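Local coordinates for protease (Penicillium cyclopium, PDB 5Z6O), which hydrolyses peptide bonds as a subtilisin-like serine endopeptidase, probably accepting casein, gelatin and type IV collagen as substrates, at residues I36-V41 / S79-S84; T24-D29 / V88-S93; V95-L100 / D116-D121; T43-D46 / D51-G54. One frame throughout, in Å; residues are numbered along the deposited sequence.

Contact 1. Residues I36-V41 / S79-S84; sequences IVIYGV and STAAGS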
loop_
_atom_site.group_PDB
_atom_site.type_symbol
_atom_site.label_atom_id
_atom_site.label_comp_id
_atom_site.label_asym_id
_atom_site.label_seq_id
_atom_site.Cartn_x
_atom_site.Cartn_y
_atom_site.Cartn_z
ATOM N N ILE A 36 -6.184 12.038 6.060
ATOM C CA ILE A 36 -4.980 11.227 6.243
ATOM C C ILE A 36 -4.057 11.425 5.047
ATOM O O ILE A 36 -4.512 11.414 3.906
ATOM C CB ILE A 36 -5.326 9.740 6.391
ATOM C CG1 ILE A 36 -6.352 9.549 7.499
ATOM C CG2 ILE A 36 -4.038 8.948 6.713
ATOM C CD1 ILE A 36 -5.850 10.053 8.878
ATOM N N VAL A 37 -2.749 11.555 5.302
ATOM C CA VAL A 37 -1.746 11.718 4.250
ATOM C C VAL A 37 -1.099 10.367 3.982
ATOM O O VAL A 37 -0.677 9.675 4.925
ATOM C CB VAL A 37 -0.685 12.752 4.660
ATOM C CG1 VAL A 37 0.374 12.874 3.568
ATOM C CG2 VAL A 37 -1.369 14.094 4.947
ATOM N N ILE A 38 -1.019 9.987 2.714
ATOM C CA ILE A 38 -0.353 8.763 2.284
ATOM C C ILE A 38 0.870 9.149 1.466
ATOM O O ILE A 38 0.741 9.775 0.406
ATOM C CB ILE A 38 -1.281 7.878 1.445
ATOM C CG1 ILE A 38 -2.499 7.427 2.265
ATOM C CG2 ILE A 38 -0.513 6.652 0.990
ATOM C CD1 ILE A 38 -3.636 6.801 1.395
ATOM N N TYR A 39 2.051 8.709 1.901
ATOM C CA TYR A 39 3.263 8.932 1.121
ATOM C C TYR A 39 3.517 7.728 0.227
ATOM O O TYR A 39 3.715 6.621 0.725
ATOM C CB TYR A 39 4.463 9.141 2.044
ATOM C CG TYR A 39 4.326 10.379 2.889
ATOM C CD1 TYR A 39 4.743 11.625 2.397
ATOM C CD2 TYR A 39 3.794 10.306 4.189
ATOM C CE1 TYR A 39 4.634 12.767 3.155
ATOM C CE2 TYR A 39 3.658 11.464 4.959
ATOM C CZ TYR A 39 4.091 12.683 4.428
ATOM O OH TYR A 39 3.973 13.810 5.190
ATOM N N GLY A 40 3.561 7.956 -1.080
ATOM C CA GLY A 40 3.860 6.909 -2.042
ATOM C C GLY A 40 5.329 6.939 -2.388
ATOM O O GLY A 40 5.792 7.864 -3.060
ATOM N N VAL A 41 6.089 5.961 -1.901
ATOM C CA VAL A 41 7.543 5.942 -2.067
ATOM C C VAL A 41 7.842 4.989 -3.219
ATOM O O VAL A 41 7.843 3.760 -3.043
ATOM C CB VAL A 41 8.237 5.504 -0.768
ATOM C CG1 VAL A 41 9.742 5.447 -0.945
ATOM C CG2 VAL A 41 7.873 6.447 0.399
ATOM N N SER A 79 -2.770 4.939 -6.935
ATOM C CA SER A 79 -4.166 4.857 -7.354
ATOM C C SER A 79 -4.924 3.774 -6.586
ATOM O O SER A 79 -6.057 3.995 -6.154
ATOM C CB SER A 79 -4.212 4.605 -8.878
ATOM O OG SER A 79 -5.543 4.411 -9.306
ATOM N N THR A 80 -4.326 2.596 -6.424
ATOM C CA THR A 80 -4.933 1.553 -5.591
ATOM C C THR A 80 -5.149 2.053 -4.172
ATOM O O THR A 80 -6.159 1.726 -3.544
ATOM C CB THR A 80 -4.017 0.314 -5.603
ATOM O OG1 THR A 80 -4.043 -0.232 -6.927
ATOM C CG2 THR A 80 -4.454 -0.746 -4.597
ATOM N N ALA A 81 -4.217 2.861 -3.645
ATOM C CA ALA A 81 -4.372 3.279 -2.251
ATOM C C ALA A 81 -5.477 4.306 -2.100
ATOM O O ALA A 81 -6.236 4.261 -1.125
ATOM C CB ALA A 81 -3.055 3.872 -1.713
ATOM N N ALA A 82 -5.604 5.235 -3.088
ATOM C CA ALA A 82 -6.357 6.452 -2.810
ATOM C C ALA A 82 -7.077 7.041 -4.021
ATOM O O ALA A 82 -7.702 8.097 -3.873
ATOM C CB ALA A 82 -5.411 7.506 -2.235
ATOM N N GLY A 83 -7.055 6.391 -5.181
ATOM C CA GLY A 83 -7.763 6.926 -6.330
ATOM C C GLY A 83 -9.270 6.879 -6.179
ATOM O O GLY A 83 -9.833 5.999 -5.537
ATOM N N SER A 84 -9.947 7.851 -6.824
ATOM C CA SER A 84 -11.416 7.912 -6.773
ATOM C C SER A 84 -12.065 6.655 -7.326
ATOM O O SER A 84 -12.974 6.084 -6.708
ATOM C CB SER A 84 -11.932 9.124 -7.562
ATOM O OG SER A 84 -11.490 10.312 -6.914
#
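S79 O, in the same turn of helix as the alanines A81 and A82 that meet I38, accepts a firm bond from G83 N at 2.8 Å and a weak one from A82 N, which lies 3.3 Å from S79 O. Across to I38 there is no polar bond, and the contact is purely apolar. The isoleucine reaches over with one atom, its CD1, which lies 4.1 Å from A82 CB. The same CD1 stands 4.3 Å from A81 CB, so the two alanine methyls share a single methyl partner. The torsions explain this: CG1 lies anti to the carbonyl carbon (chi1 -62°), and with chi2 at 167° the branch runs on extended toward the helix. With only methyl groups on A81 and A82, I38 CA and A81 CA stand 8.2 Å apart, and 92 Å² is buried in all.

This is helix-on-sheet packing in the alpha/beta core of a subtilase. I38 is hydrogen-bonded through its backbone to S93 and V95 on the neighbouring parallel strand, and its side chain also meets A239 of helix 227-245. Y39, next along strand 37-42, serves the other face of the sheet, touching W117 and A118 of helix 108-124, while A82 of helix 73-82 additionally packs on V94.

Contact 2. Residues T24-D29 / V88-S93; sequences TDYVYD and VAKKAS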
loop_
_atom_site.group_PDB
_atom_site.type_symbol
_atom_site.label_atom_id
_atom_site.label_comp_id
_atom_site.label_asym_id
_atom_site.label_seq_id
_atom_site.Cartn_x
_atom_site.Cartn_y
_atom_site.Cartn_z
ATOM N N THR A 24 -18.967 -8.033 -6.176
ATOM C CA THR A 24 -18.763 -7.114 -7.286
ATOM C C THR A 24 -18.732 -5.665 -6.862
ATOM O O THR A 24 -18.307 -4.834 -7.659
ATOM C CB THR A 24 -19.860 -7.270 -8.348
ATOM O OG1 THR A 24 -21.117 -7.030 -7.741
ATOM C CG2 THR A 24 -19.834 -8.677 -8.949
ATOM N N ASP A 25 -19.209 -5.347 -5.662
ATOM C CA ASP A 25 -19.318 -3.969 -5.206
ATOM C C ASP A 25 -18.367 -3.695 -4.057
ATOM O O ASP A 25 -18.124 -4.562 -3.228
ATOM C CB ASP A 25 -20.722 -3.662 -4.705
ATOM C CG ASP A 25 -21.786 -4.018 -5.707
ATOM O OD1 ASP A 25 -21.492 -4.064 -6.912
ATOM O OD2 ASP A 25 -22.918 -4.241 -5.265
ATOM N N TYR A 26 -17.877 -2.470 -3.988
ATOM C CA TYR A 26 -17.027 -2.033 -2.879
ATOM C C TYR A 26 -17.843 -1.146 -1.940
ATOM O O TYR A 26 -18.417 -0.142 -2.370
ATOM C CB TYR A 26 -15.808 -1.304 -3.446
ATOM C CG TYR A 26 -14.888 -0.696 -2.401
ATOM C CD1 TYR A 26 -14.595 -1.371 -1.226
ATOM C CD2 TYR A 26 -14.285 0.541 -2.622
ATOM C CE1 TYR A 26 -13.725 -0.781 -0.252
ATOM C CE2 TYR A 26 -13.432 1.115 -1.677
ATOM C CZ TYR A 26 -13.159 0.435 -0.507
ATOM O OH TYR A 26 -12.336 1.004 0.454
ATOM N N VAL A 27 -17.912 -1.521 -0.665
ATOM C CA VAL A 27 -18.746 -0.841 0.330
ATOM C C VAL A 27 -17.822 -0.301 1.412
ATOM O O VAL A 27 -17.007 -1.058 1.954
ATOM C CB VAL A 27 -19.788 -1.796 0.953
ATOM C CG1 VAL A 27 -20.682 -1.020 1.914
ATOM C CG2 VAL A 27 -20.612 -2.474 -0.143
ATOM N N TYR A 28 -17.960 0.991 1.736
ATOM C CA TYR A 28 -17.022 1.637 2.658
ATOM C C TYR A 28 -17.729 2.805 3.338
ATOM O O TYR A 28 -18.675 3.367 2.804
ATOM C CB TYR A 28 -15.738 2.101 1.921
ATOM C CG TYR A 28 -16.012 3.126 0.829
ATOM C CD1 TYR A 28 -16.389 2.731 -0.468
ATOM C CD2 TYR A 28 -15.938 4.483 1.104
ATOM C CE1 TYR A 28 -16.670 3.686 -1.461
ATOM C CE2 TYR A 28 -16.184 5.440 0.117
ATOM C CZ TYR A 28 -16.581 5.026 -1.146
ATOM O OH TYR A 28 -16.783 5.997 -2.074
ATOM N N ASP A 29 -17.257 3.181 4.511
ATOM C CA ASP A 29 -17.823 4.346 5.195
ATOM C C ASP A 29 -17.417 5.647 4.509
ATOM O O ASP A 29 -16.274 5.807 4.064
ATOM C CB ASP A 29 -17.340 4.385 6.646
ATOM C CG ASP A 29 -18.000 5.473 7.412
ATOM O OD1 ASP A 29 -19.180 5.261 7.733
ATOM O OD2 ASP A 29 -17.386 6.549 7.616
ATOM N N VAL A 88 -8.799 2.503 -2.469
ATOM C CA VAL A 88 -9.397 2.103 -1.195
ATOM C C VAL A 88 -9.883 3.323 -0.402
ATOM O O VAL A 88 -11.033 3.365 0.048
ATOM C CB VAL A 88 -8.378 1.276 -0.372
ATOM C CG1 VAL A 88 -8.983 0.899 1.024
ATOM C CG2 VAL A 88 -8.035 -0.031 -1.108
ATOM N N ALA A 89 -9.019 4.313 -0.209
ATOM C CA ALA A 89 -9.295 5.458 0.661
ATOM C C ALA A 89 -9.493 6.653 -0.255
ATOM O O ALA A 89 -8.550 7.394 -0.555
ATOM C CB ALA A 89 -8.156 5.700 1.676
ATOM N N LYS A 90 -10.743 6.842 -0.693
ATOM C CA LYS A 90 -11.032 7.711 -1.823
ATOM C C LYS A 90 -10.974 9.199 -1.489
ATOM O O LYS A 90 -11.101 10.002 -2.409
ATOM C CB LYS A 90 -12.410 7.366 -2.391
ATOM C CG LYS A 90 -12.452 5.927 -2.945
ATOM C CD LYS A 90 -13.741 5.632 -3.665
ATOM C CE LYS A 90 -13.802 4.151 -3.960
ATOM N NZ LYS A 90 -12.979 3.738 -5.112
ATOM N N LYS A 91 -10.787 9.582 -0.228
ATOM C CA LYS A 91 -10.646 11.004 0.148
ATOM C C LYS A 91 -9.320 11.319 0.808
ATOM O O LYS A 91 -9.108 12.464 1.224
ATOM C CB LYS A 91 -11.794 11.435 1.089
ATOM C CG LYS A 91 -13.126 11.458 0.351
ATOM C CD LYS A 91 -14.251 11.912 1.261
ATOM C CE LYS A 91 -15.481 12.299 0.451
ATOM N NZ LYS A 91 -16.595 12.579 1.420
ATOM N N ALA A 92 -8.414 10.352 0.885
ATOM C CA ALA A 92 -7.103 10.588 1.487
ATOM C C ALA A 92 -6.299 11.543 0.616
ATOM O O ALA A 92 -6.573 11.716 -0.580
ATOM C CB ALA A 92 -6.343 9.255 1.669
ATOM N N SER A 93 -5.306 12.190 1.236
ATOM C CA SER A 93 -4.305 12.963 0.509
ATOM C C SER A 93 -3.121 12.070 0.156
ATOM O O SER A 93 -2.759 11.172 0.918
ATOM C CB SER A 93 -3.798 14.137 1.342
ATOM O OG SER A 93 -4.859 14.980 1.750
#
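K90 reaches from its CB toward Y26 and Y28, and the first contacts come at CD, the third carbon of the side chain. This CD lies 3.5 Å from Y28 OH, the lysine chain crossing the tyrosine at about a right angle. CE rests against both aromatic groups: it is 3.8 Å from Y26 CE2, at the edge of that ring and near its plane, and K90 CE is also 3.8 Å from Y28 CE1. The chain is extended as far as CE and then bends (chi4 -78°), delivering NZ to three oxygens, S84 O, G87 O and Q5 OE1.

The tyrosines project from strand 26-29, which pairs antiparallel with strand 2-5, whereas K90 is the second residue of a type I beta turn from A89 to A92. The contact thus ties the small N-terminal sheet to the connection between helix 73-82 and strand 93-98. Y26 lies partly under its neighbour, Y28 CD1 standing 3.6 Å above the plane of the Y26 ring. At the far end of that ring Y26 OH donates to V88 O at 2.7 Å, with a C=O...donor angle of 118° and the donor tilted 20° from the carbonyl plane.

Contact 3. Residues V95-L100 / D116-D121; sequences VAVKVL and DWAVKD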
loop_
_atom_site.group_PDB
_atom_site.type_symbol
_atom_site.label_atom_id
_atom_site.label_comp_id
_atom_site.label_asym_id
_atom_site.label_seq_id
_atom_site.Cartn_x
_atom_site.Cartn_y
_atom_site.Cartn_z
ATOM N N VAL A 95 0.970 11.957 -1.451
ATOM C CA VAL A 95 2.182 12.734 -1.659
ATOM C C VAL A 95 3.185 11.864 -2.412
ATOM O O VAL A 95 3.526 10.766 -1.962
ATOM C CB VAL A 95 2.778 13.235 -0.333
ATOM C CG1 VAL A 95 4.022 14.036 -0.608
ATOM C CG2 VAL A 95 1.778 14.121 0.402
ATOM N N ALA A 96 3.656 12.348 -3.565
ATOM C CA ALA A 96 4.601 11.574 -4.354
ATOM C C ALA A 96 5.987 11.718 -3.761
ATOM O O ALA A 96 6.483 12.843 -3.615
ATOM C CB ALA A 96 4.635 12.072 -5.800
ATOM N N VAL A 97 6.626 10.597 -3.438
ATOM C CA VAL A 97 8.031 10.602 -3.062
ATOM C C VAL A 97 8.754 9.751 -4.102
ATOM O O VAL A 97 8.752 8.519 -4.029
ATOM C CB VAL A 97 8.253 10.072 -1.639
ATOM C CG1 VAL A 97 9.741 10.118 -1.284
ATOM C CG2 VAL A 97 7.410 10.874 -0.602
ATOM N N LYS A 98 9.388 10.385 -5.076
ATOM C CA LYS A 98 9.993 9.650 -6.180
ATOM C C LYS A 98 11.419 9.264 -5.793
ATOM O O LYS A 98 12.270 10.148 -5.587
ATOM C CB LYS A 98 10.008 10.486 -7.456
ATOM C CG LYS A 98 10.691 9.757 -8.597
ATOM C CD LYS A 98 10.466 10.464 -9.966
ATOM C CE LYS A 98 11.463 9.931 -10.945
ATOM N NZ LYS A 98 11.149 10.513 -12.295
ATOM N N VAL A 99 11.687 7.952 -5.697
ATOM C CA VAL A 99 13.001 7.464 -5.254
ATOM C C VAL A 99 13.563 6.465 -6.259
ATOM O O VAL A 99 14.711 6.018 -6.131
ATOM C CB VAL A 99 12.930 6.821 -3.860
ATOM C CG1 VAL A 99 12.425 7.807 -2.791
ATOM C CG2 VAL A 99 12.057 5.555 -3.908
ATOM N N LEU A 100 12.758 6.092 -7.250
ATOM C CA LEU A 100 13.160 5.182 -8.313
ATOM C C LEU A 100 12.999 5.871 -9.664
ATOM O O LEU A 100 12.062 6.646 -9.864
ATOM C CB LEU A 100 12.296 3.923 -8.333
ATOM C CG LEU A 100 12.076 3.194 -7.002
ATOM C CD1 LEU A 100 11.040 2.088 -7.217
ATOM C CD2 LEU A 100 13.388 2.637 -6.512
ATOM N N ASP A 116 13.382 9.573 4.682
ATOM C CA ASP A 116 13.725 10.626 5.629
ATOM C C ASP A 116 12.969 11.916 5.325
ATOM O O ASP A 116 12.465 12.590 6.249
ATOM C CB ASP A 116 15.238 10.876 5.594
ATOM C CG ASP A 116 16.048 9.814 6.336
ATOM O OD1 ASP A 116 15.475 8.892 6.971
ATOM O OD2 ASP A 116 17.284 9.907 6.264
ATOM N N TRP A 117 12.887 12.286 4.038
ATOM C CA TRP A 117 12.131 13.482 3.662
ATOM C C TRP A 117 10.685 13.372 4.115
ATOM O O TRP A 117 10.107 14.330 4.662
ATOM C CB TRP A 117 12.196 13.698 2.152
ATOM C CG TRP A 117 11.423 14.897 1.726
ATOM C CD1 TRP A 117 11.907 16.163 1.531
ATOM C CD2 TRP A 117 10.004 14.961 1.477
ATOM N NE1 TRP A 117 10.868 17.017 1.182
ATOM C CE2 TRP A 117 9.693 16.302 1.138
ATOM C CE3 TRP A 117 8.975 14.021 1.507
ATOM C CZ2 TRP A 117 8.393 16.717 0.838
ATOM C CZ3 TRP A 117 7.668 14.437 1.192
ATOM C CH2 TRP A 117 7.396 15.772 0.871
ATOM N N ALA A 118 10.084 12.196 3.911
ATOM C CA ALA A 118 8.669 12.041 4.241
ATOM C C ALA A 118 8.425 12.157 5.743
ATOM O O ALA A 118 7.405 12.719 6.183
ATOM C CB ALA A 118 8.173 10.707 3.691
ATOM N N VAL A 119 9.320 11.587 6.553
ATOM C CA VAL A 119 9.143 11.694 8.007
ATOM C C VAL A 119 9.181 13.165 8.434
ATOM O O VAL A 119 8.344 13.626 9.232
ATOM C CB VAL A 119 10.219 10.874 8.748
ATOM C CG1 VAL A 119 10.263 11.308 10.224
ATOM C CG2 VAL A 119 9.944 9.342 8.631
ATOM N N LYS A 120 10.146 13.922 7.901
ATOM C CA LYS A 120 10.217 15.356 8.210
ATOM C C LYS A 120 8.943 16.074 7.801
ATOM O O LYS A 120 8.411 16.908 8.545
ATOM C CB LYS A 120 11.405 15.999 7.496
ATOM C CG LYS A 120 12.715 15.872 8.245
ATOM C CD LYS A 120 13.791 16.734 7.597
ATOM C CE LYS A 120 15.106 16.602 8.345
ATOM N NZ LYS A 120 15.583 15.193 8.326
ATOM N N ASP A 121 8.449 15.780 6.596
ATOM C CA ASP A 121 7.231 16.422 6.117
ATOM C C ASP A 121 6.035 16.087 6.998
ATOM O O ASP A 121 5.187 16.943 7.272
ATOM C CB ASP A 121 6.962 16.005 4.672
ATOM C CG ASP A 121 5.809 16.765 4.065
ATOM O OD1 ASP A 121 5.998 17.949 3.708
ATOM O OD2 ASP A 121 4.718 16.177 3.950
#
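Apolar contacts between V95, V97 and W117 carry most of this interface, and the six-membered part of the indole does the touching. V95 CG1 approaches the ring edge near its plane, 4.1 Å from W117 CH2. V97 CG2 arrives obliquely, 4.0 Å from W117 CZ3, and V97 CG2 also sits 4.4 Å from A118 CB. The indole gets there because CG is anti to the backbone N (chi1 179°), which stretches the ring out toward the strand. Putting a serine at W117 is likely to open a gap between strand and helix, taking the indole contact from both V95 CG1 and V97 CG2.

These side chains bridge a helix laid over the sheet. The short segment axes approach to 10.0 Å and run at 152°, close to antiparallel, as expected in a beta-alpha-beta crossover: strand 93-98, helix 108-124, then strand 131-135, two places along the parallel sheet.

Polar bonding is seen beside the contact, at D121. This residue, whose CB lies 3.8 Å above one face of the W117 ring, directs OD2 to R125 NE in a salt bridge and to Y39 OH in a hydrogen bond. With no hydrogen bond joining the two segments, their fit depends on shape and dispersion.

Contact 4. Residues T43-D46 / D51-G54; sequences TGID and DFGG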
loop_
_atom_site.group_PDB
_atom_site.type_symbol
_atom_site.label_atom_id
_atom_site.label_comp_id
_atom_site.label_asym_id
_atom_site.label_seq_id
_atom_site.Cartn_x
_atom_site.Cartn_y
_atom_site.Cartn_z
ATOM N N THR A 43 8.136 5.194 -8.023
ATOM C CA THR A 43 8.656 5.852 -9.216
ATOM C C THR A 43 8.094 7.260 -9.465
ATOM O O THR A 43 8.358 7.829 -10.537
ATOM C CB THR A 43 8.395 4.993 -10.449
ATOM O OG1 THR A 43 6.989 4.876 -10.706
ATOM C CG2 THR A 43 8.975 3.601 -10.281
ATOM N N GLY A 44 7.343 7.833 -8.535
ATOM C CA GLY A 44 6.622 9.065 -8.791
ATOM C C GLY A 44 5.163 8.813 -9.119
ATOM O O GLY A 44 4.720 7.687 -9.311
ATOM N N ILE A 45 4.390 9.897 -9.153
ATOM C CA ILE A 45 2.953 9.818 -9.398
ATOM C C ILE A 45 2.580 10.832 -10.460
ATOM O O ILE A 45 3.018 11.988 -10.395
ATOM C CB ILE A 45 2.145 10.117 -8.128
ATOM C CG1 ILE A 45 2.479 9.142 -7.015
ATOM C CG2 ILE A 45 0.635 10.085 -8.426
ATOM C CD1 ILE A 45 1.875 9.606 -5.683
ATOM N N ASP A 46 1.733 10.419 -11.399
ATOM C CA ASP A 46 1.126 11.362 -12.359
ATOM C C ASP A 46 0.030 12.092 -11.607
ATOM O O ASP A 46 -1.137 11.694 -11.627
ATOM C CB ASP A 46 0.594 10.613 -13.573
ATOM C CG ASP A 46 -0.095 11.521 -14.581
ATOM O OD1 ASP A 46 -0.047 12.744 -14.428
ATOM O OD2 ASP A 46 -0.710 10.986 -15.510
ATOM N N ASP A 51 -7.902 10.328 -11.685
ATOM C CA ASP A 51 -8.276 9.482 -10.565
ATOM C C ASP A 51 -7.924 10.097 -9.222
ATOM O O ASP A 51 -8.499 9.693 -8.211
ATOM C CB ASP A 51 -7.586 8.108 -10.679
ATOM C CG ASP A 51 -8.347 7.017 -9.945
ATOM O OD1 ASP A 51 -9.580 7.002 -10.043
ATOM O OD2 ASP A 51 -7.727 6.160 -9.284
ATOM N N PHE A 52 -6.969 11.032 -9.164
ATOM C CA PHE A 52 -6.655 11.662 -7.885
ATOM C C PHE A 52 -7.486 12.900 -7.585
ATOM O O PHE A 52 -7.536 13.329 -6.419
ATOM C CB PHE A 52 -5.152 12.014 -7.839
ATOM C CG PHE A 52 -4.285 10.800 -8.036
ATOM C CD1 PHE A 52 -4.257 9.790 -7.073
ATOM C CD2 PHE A 52 -3.555 10.646 -9.183
ATOM C CE1 PHE A 52 -3.478 8.643 -7.255
ATOM C CE2 PHE A 52 -2.760 9.483 -9.394
ATOM C CZ PHE A 52 -2.724 8.494 -8.422
ATOM N N GLY A 53 -8.133 13.483 -8.593
ATOM C CA GLY A 53 -9.058 14.584 -8.320
ATOM C C GLY A 53 -8.457 15.723 -7.533
ATOM O O GLY A 53 -9.121 16.272 -6.640
ATOM N N GLY A 54 -7.198 16.077 -7.820
ATOM C CA GLY A 54 -6.557 17.154 -7.102
ATOM C C GLY A 54 -6.015 16.815 -5.730
ATOM O O GLY A 54 -5.440 17.691 -5.086
#
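The loop that leaves strand 37-42 beyond D42, a member of the probable charge relay, folds back so that I45 and D46 meet F52. I45 supplies the CG2 branch: this methyl lies 3.6 Å from F52 CE2 and is nearly as close, 3.7 Å, to F52 CZ. It approaches the ring obliquely. CG2 is placed there by a chi1 of -59°, which sets it anti to the backbone N. The second partner is a backbone atom, D46 O, which stands at the ring edge near its plane, 3.5 Å from F52 CE2. A carbonyl oxygen facing aromatic C-H groups in this way is consistent with a mild electrostatic attraction, although no hydrogen bond is made.

D42, T43 and G44 form the Asp-Thr-Gly signature of subtilases. G44 has phi 99° and psi 170°, angles at which a CB would be jammed against the carbonyl oxygen of T43. T43 OG1 bonds to G74 N, beside H73, probably the histidine of the charge relay, and to D69 OD1. The side chain of I45 is about 6 Å from that of D42, so this packing lies close to the probable charge relay.

A serine in place of F52 would probably leave I45 CG2 without its aromatic partner and open a gap beside T75 and A78 of helix 73-82, which the phenylalanine ring also touches. The D46 carboxylate turns elsewhere, OD2 accepting from G218 N.

In the fold
Contacts 1, 3 and 4 touch one another pairwise. Contacts 1 and 3 meet in neighbouring strands 37-42 and 93-98, where I38 O is 2.9 Å from V95 N, a probable hydrogen bond. Contact 4 joins contact 1 through S84 N and D51 O, 2.7 Å apart, and packs on contact 3 where A96 CA lies 3.6 Å from I45 CD1. Contact 2 lies away from the active site and ligands; it touches contact 1, and its centre is about 24 Å from that of contact 3. Relative to the site, the V97 side chain is about 7 Å from that of D42, L100 lines the pocket of bound phenylmethanesulfonic acid, and the A81 side chain lies about 14 Å from that ligand.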